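Local coordinates for protein ICChI, a glycosylated chitinase (Ipomoea carnea, PDB 6IDN) that hydrolyses chitin as a glycosylated plant chitinase of glycoside hydrolase family 18 and also has lysozyme activity, at residues S55-K68 against E110-I122. Sequence-based numbering, arbitrary orientation.
Sequences SACKFLSSEISYCK and ESRPLGDESLDGI. With CA (calcium ion), chain F.
Cys57, tied by a disulfide to Cys50, lays its CB against Leu114 CD2, and a water bridges its backbone N to Pro113 O. The next residue, Lys58, runs along the turn from Arg112 to Gly115 and bends at its last torsion (chi4 -74°), which turns NZ onto Ser111 OG and onto Arg112 O, with Lys58 NZ 2.6 Å from Arg112 O. NZ stands above the plane of that carbonyl, while Gly115 N, closing this type I turn, reaches the same oxygen from the opposite face. A methionine in place of Lys58 would probably leave Ser111 OG without this donor and cost Arg112 O the one of its two described bonds that comes from outside its own turn. Leu60 CD1 packs alongside Leu114 CD2 at 3.7 Å. The Ser61 hydroxyl, OG, accepts from Glu117 N at 2.7 Å. Gly115 passes so close here that a CB on it would strike Ser61 CB and Lys58 O. One turn on, Ile64 CG2 packs against Leu119 CD2 in one of the two conformers of that leucine, and Ile64 CD1 meets Leu114 CB. Ser65 OG adds a weak bond to Glu117 OE1. Lys68, bent at chi3 (60°), ends the row: NZ forms a salt bridge with Glu117 OE2 at 2.9 Å, on the anti side of the carboxylate, and donates to Ser118 O at 2.7 Å. Asp116, in the same loop, binds a calcium ion through OD1 together with Gln108. The contact thus joins helix 60-69 of the TIM barrel to the loop that leads into barrel strand 121-126. Leu16 of helix 16-21 also touches Ile64, and Leu119 packs on Val74 and Leu76 of the adjoining parallel strand 73-80.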
loop_
_atom_site.group_PDB
_atom_site.type_symbol
_atom_site.label_atom_id
_atom_site.label_comp_id
_atom_site.label_asym_id
_atom_site.label_seq_id
_atom_site.Cartn_x
_atom_site.Cartn_y
_atom_site.Cartn_z
ATOM N N SER A 55 -23.342 -1.816 4.350
ATOM C CA SER A 55 -23.544 -2.124 2.935
ATOM C C SER A 55 -23.691 -0.885 2.056
ATOM O O SER A 55 -24.231 -0.970 0.947
ATOM C CB SER A 55 -24.745 -3.053 2.739
ATOM O OG SER A 55 -24.425 -4.367 3.173
ATOM N N ALA A 56 -23.201 0.267 2.507
ATOM C CA ALA A 56 -23.292 1.500 1.740
ATOM C C ALA A 56 -22.032 1.795 0.931
ATOM O O ALA A 56 -21.862 2.921 0.458
ATOM C CB ALA A 56 -23.603 2.675 2.669
ATOM N N CYS A 57 -21.143 0.821 0.759
ATOM C CA CYS A 57 -19.953 1.018 -0.057
ATOM C C CYS A 57 -19.971 0.204 -1.341
ATOM O O CYS A 57 -18.991 0.232 -2.086
ATOM C CB CYS A 57 -18.687 0.668 0.734
ATOM S SG CYS A 57 -18.249 1.791 2.078
ATOM N N LYS A 58 -21.053 -0.520 -1.622
ATOM C CA LYS A 58 -21.064 -1.372 -2.805
ATOM C C LYS A 58 -20.987 -0.566 -4.094
ATOM O O LYS A 58 -20.539 -1.096 -5.117
ATOM C CB LYS A 58 -22.309 -2.260 -2.794
ATOM C CG LYS A 58 -22.218 -3.417 -1.808
ATOM C CD LYS A 58 -23.195 -4.525 -2.169
ATOM C CE LYS A 58 -23.475 -5.408 -0.979
ATOM N NZ LYS A 58 -22.316 -6.287 -0.702
ATOM N N PHE A 59 -21.382 0.708 -4.060
ATOM C CA PHE A 59 -21.255 1.571 -5.228
ATOM C C PHE A 59 -19.818 1.679 -5.720
ATOM O O PHE A 59 -19.595 2.039 -6.882
ATOM C CB PHE A 59 -21.792 2.975 -4.909
ATOM C CG PHE A 59 -20.855 3.807 -4.066
ATOM C CD1 PHE A 59 -20.899 3.732 -2.683
ATOM C CD2 PHE A 59 -19.938 4.664 -4.657
ATOM C CE1 PHE A 59 -20.039 4.488 -1.908
ATOM C CE2 PHE A 59 -19.069 5.415 -3.887
ATOM C CZ PHE A 59 -19.121 5.331 -2.510
ATOM N N LEU A 60 -18.837 1.402 -4.861
ATOM C CA LEU A 60 -17.447 1.590 -5.259
ATOM C C LEU A 60 -17.045 0.650 -6.387
ATOM O O LEU A 60 -16.095 0.947 -7.118
ATOM C CB LEU A 60 -16.524 1.396 -4.055
ATOM C CG LEU A 60 -16.373 2.632 -3.164
ATOM C CD1 LEU A 60 -15.548 2.291 -1.929
ATOM C CD2 LEU A 60 -15.737 3.790 -3.936
ATOM N N SER A 61 -17.754 -0.470 -6.532
ATOM C CA SER A 61 -17.500 -1.413 -7.617
ATOM C C SER A 61 -17.375 -0.703 -8.961
ATOM O O SER A 61 -16.439 -0.955 -9.728
ATOM C CB SER A 61 -18.632 -2.445 -7.654
ATOM O OG SER A 61 -18.220 -3.654 -8.255
ATOM N N SER A 62 -18.318 0.190 -9.268
ATOM C CA SER A 62 -18.297 0.855 -10.564
ATOM C C SER A 62 -17.078 1.757 -10.709
ATOM O O SER A 62 -16.523 1.885 -11.807
ATOM C CB SER A 62 -19.583 1.661 -10.765
ATOM O OG SER A 62 -20.706 0.802 -10.925
ATOM N N GLU A 63 -16.647 2.390 -9.615
ATOM C CA GLU A 63 -15.484 3.268 -9.681
ATOM C C GLU A 63 -14.191 2.461 -9.744
ATOM O O GLU A 63 -13.252 2.842 -10.455
ATOM C CB GLU A 63 -15.487 4.229 -8.488
ATOM C CG GLU A 63 -16.801 5.015 -8.381
ATOM C CD GLU A 63 -16.764 6.193 -7.420
ATOM O OE1 GLU A 63 -15.664 6.643 -7.048
ATOM O OE2 GLU A 63 -17.857 6.684 -7.053
ATOM N N ILE A 64 -14.132 1.340 -9.022
ATOM C CA ILE A 64 -12.996 0.425 -9.147
ATOM C C ILE A 64 -12.897 -0.076 -10.583
ATOM O O ILE A 64 -11.825 -0.057 -11.200
ATOM C CB ILE A 64 -13.136 -0.741 -8.148
ATOM C CG1 ILE A 64 -13.080 -0.234 -6.700
ATOM C CG2 ILE A 64 -12.048 -1.801 -8.373
ATOM C CD1 ILE A 64 -13.624 -1.238 -5.680
ATOM N N SER A 65 -14.023 -0.523 -11.143
ATOM C CA SER A 65 -14.009 -0.988 -12.524
ATOM C C SER A 65 -13.520 0.106 -13.464
ATOM O O SER A 65 -12.760 -0.161 -14.402
ATOM C CB SER A 65 -15.404 -1.457 -12.930
ATOM O OG SER A 65 -15.353 -2.159 -14.156
ATOM N N TYR A 66 -13.955 1.342 -13.230
ATOM C CA TYR A 66 -13.535 2.448 -14.085
ATOM C C TYR A 66 -12.037 2.702 -13.947
ATOM O O TYR A 66 -11.334 2.873 -14.950
ATOM C CB TYR A 66 -14.334 3.701 -13.742
ATOM C CG TYR A 66 -13.820 4.942 -14.428
ATOM C CD1 TYR A 66 -14.133 5.205 -15.761
ATOM C CD2 TYR A 66 -13.017 5.849 -13.749
ATOM C CE1 TYR A 66 -13.655 6.346 -16.391
ATOM C CE2 TYR A 66 -12.540 6.993 -14.369
ATOM C CZ TYR A 66 -12.864 7.234 -15.690
ATOM O OH TYR A 66 -12.380 8.367 -16.313
ATOM N N CYS A 67 -11.531 2.719 -12.713
ATOM C CA CYS A 67 -10.091 2.865 -12.507
ATOM C C CYS A 67 -9.325 1.778 -13.244
ATOM O O CYS A 67 -8.334 2.053 -13.925
ATOM C CB CYS A 67 -9.764 2.816 -11.017
ATOM S SG CYS A 67 -10.330 4.214 -10.079
ATOM N N LYS A 68 -9.776 0.529 -13.119
ATOM C CA LYS A 68 -9.076 -0.565 -13.782
ATOM C C LYS A 68 -9.146 -0.443 -15.301
ATOM O O LYS A 68 -8.185 -0.803 -15.993
ATOM C CB LYS A 68 -9.637 -1.905 -13.296
ATOM C CG LYS A 68 -9.368 -2.157 -11.806
ATOM C CD LYS A 68 -10.212 -3.302 -11.264
ATOM C CE LYS A 68 -9.919 -4.600 -12.013
ATOM N NZ LYS A 68 -10.709 -5.740 -11.467
ATOM N N GLU A 110 -20.970 -13.952 1.204
ATOM C CA GLU A 110 -22.379 -13.642 1.356
ATOM C C GLU A 110 -22.654 -12.168 1.103
ATOM O O GLU A 110 -23.793 -11.814 0.772
ATOM C CB GLU A 110 -22.865 -14.078 2.744
ATOM C CG GLU A 110 -22.614 -15.574 2.997
ATOM C CD GLU A 110 -23.071 -16.073 4.362
ATOM O OE1 GLU A 110 -23.840 -15.354 5.043
ATOM O OE2 GLU A 110 -22.663 -17.201 4.743
ATOM N N SER A 111 -21.633 -11.319 1.216
ATOM C CA SER A 111 -21.790 -9.895 0.921
ATOM C C SER A 111 -20.405 -9.282 0.779
ATOM O O SER A 111 -19.656 -9.214 1.760
ATOM C CB SER A 111 -22.595 -9.201 2.013
ATOM O OG SER A 111 -22.644 -7.804 1.780
ATOM N N ARG A 112 -20.064 -8.846 -0.434
ATOM C CA ARG A 112 -18.766 -8.221 -0.674
ATOM C C ARG A 112 -18.852 -6.734 -0.357
ATOM O O ARG A 112 -19.722 -6.045 -0.911
ATOM C CB ARG A 112 -18.327 -8.435 -2.109
ATOM C CG ARG A 112 -18.007 -9.905 -2.451
ATOM C CD ARG A 112 -17.725 -10.110 -3.928
ATOM N NE ARG A 112 -16.715 -9.176 -4.422
ATOM C CZ ARG A 112 -15.416 -9.455 -4.511
ATOM N NH1 ARG A 112 -14.942 -10.654 -4.140
ATOM N NH2 ARG A 112 -14.587 -8.529 -4.978
ATOM N N PRO A 113 -18.003 -6.208 0.536
ATOM C CA PRO A 113 -18.183 -4.827 1.012
ATOM C C PRO A 113 -18.124 -3.772 -0.076
ATOM O O PRO A 113 -18.804 -2.748 0.048
ATOM C CB PRO A 113 -17.035 -4.657 2.015
ATOM C CG PRO A 113 -16.758 -6.044 2.503
ATOM C CD PRO A 113 -16.964 -6.925 1.290
ATOM N N LEU A 114 -17.324 -3.970 -1.125
ATOM C CA LEU A 114 -17.183 -2.980 -2.186
ATOM C C LEU A 114 -17.825 -3.434 -3.493
ATOM O O LEU A 114 -17.463 -2.933 -4.564
ATOM C CB LEU A 114 -15.703 -2.654 -2.414
ATOM C CG LEU A 114 -14.889 -2.322 -1.164
ATOM C CD1 LEU A 114 -13.424 -2.054 -1.526
ATOM C CD2 LEU A 114 -15.481 -1.119 -0.433
ATOM N N GLY A 115 -18.766 -4.378 -3.433
ATOM C CA GLY A 115 -19.439 -4.830 -4.635
ATOM C C GLY A 115 -18.683 -5.918 -5.371
ATOM O O GLY A 115 -17.703 -6.487 -4.884
ATOM N N ASP A 116 -19.134 -6.186 -6.600
ATOM C CA ASP A 116 -18.677 -7.372 -7.318
ATOM C C ASP A 116 -17.302 -7.232 -7.961
ATOM O O ASP A 116 -16.650 -8.256 -8.201
ATOM C CB ASP A 116 -19.692 -7.750 -8.394
ATOM C CG ASP A 116 -20.442 -9.027 -8.063
ATOM O OD1 ASP A 116 -20.322 -9.529 -6.920
ATOM O OD2 ASP A 116 -21.178 -9.511 -8.941
ATOM N N GLU A 117 -16.840 -6.019 -8.260
ATOM C CA GLU A 117 -15.572 -5.878 -8.973
ATOM C C GLU A 117 -14.393 -6.341 -8.116
ATOM O O GLU A 117 -14.240 -5.909 -6.967
ATOM C CB GLU A 117 -15.372 -4.427 -9.411
ATOM C CG GLU A 117 -14.184 -4.232 -10.335
ATOM C CD GLU A 117 -14.419 -4.798 -11.728
ATOM O OE1 GLU A 117 -15.587 -4.935 -12.141
ATOM O OE2 GLU A 117 -13.429 -5.119 -12.415
ATOM N N SER A 118 -13.536 -7.191 -8.691
ATOM C CA SER A 118 -12.367 -7.691 -7.976
ATOM C C SER A 118 -11.281 -6.630 -7.865
ATOM O O SER A 118 -10.975 -5.919 -8.823
ATOM C CB SER A 118 -11.767 -8.912 -8.684
ATOM O OG SER A 118 -10.640 -9.431 -7.951
ATOM N N LEU A 119 -10.695 -6.514 -6.681
ATOM C CA LEU A 119 -9.474 -5.732 -6.581
ATOM C C LEU A 119 -8.294 -6.540 -7.122
ATOM O O LEU A 119 -8.378 -7.755 -7.357
ATOM C CB LEU A 119 -9.211 -5.311 -5.130
ATOM C CG LEU A 119 -10.268 -4.395 -4.494
ATOM C CD1 LEU A 119 -9.831 -3.857 -3.131
ATOM C CD2 LEU A 119 -10.593 -3.262 -5.411
ATOM N N ASP A 120 -7.171 -5.851 -7.309
ATOM C CA ASP A 120 -5.999 -6.455 -7.930
ATOM C C ASP A 120 -5.043 -7.115 -6.950
ATOM O O ASP A 120 -4.202 -7.905 -7.381
ATOM C CB ASP A 120 -5.248 -5.406 -8.741
ATOM C CG ASP A 120 -6.001 -5.010 -9.991
ATOM O OD1 ASP A 120 -6.243 -5.877 -10.865
ATOM O OD2 ASP A 120 -6.377 -3.835 -10.099
ATOM N N GLY A 121 -5.145 -6.837 -5.656
ATOM C CA GLY A 121 -4.209 -7.418 -4.722
ATOM C C GLY A 121 -4.337 -6.758 -3.366
ATOM O O GLY A 121 -5.270 -5.981 -3.112
ATOM N N ILE A 122 -3.349 -7.062 -2.524
ATOM C CA ILE A 122 -3.384 -6.784 -1.096
ATOM C C ILE A 122 -2.096 -6.076 -0.724
ATOM O O ILE A 122 -1.000 -6.568 -1.036
ATOM C CB ILE A 122 -3.541 -8.080 -0.280
ATOM C CG1 ILE A 122 -4.833 -8.803 -0.708
ATOM C CG2 ILE A 122 -3.522 -7.769 1.231
ATOM C CD1 ILE A 122 -6.105 -8.001 -0.464
HETATM CA CA CA F . -19.111 -11.879 -7.657
HETATM O O HOH W 1 -20.646 -1.911 1.692
#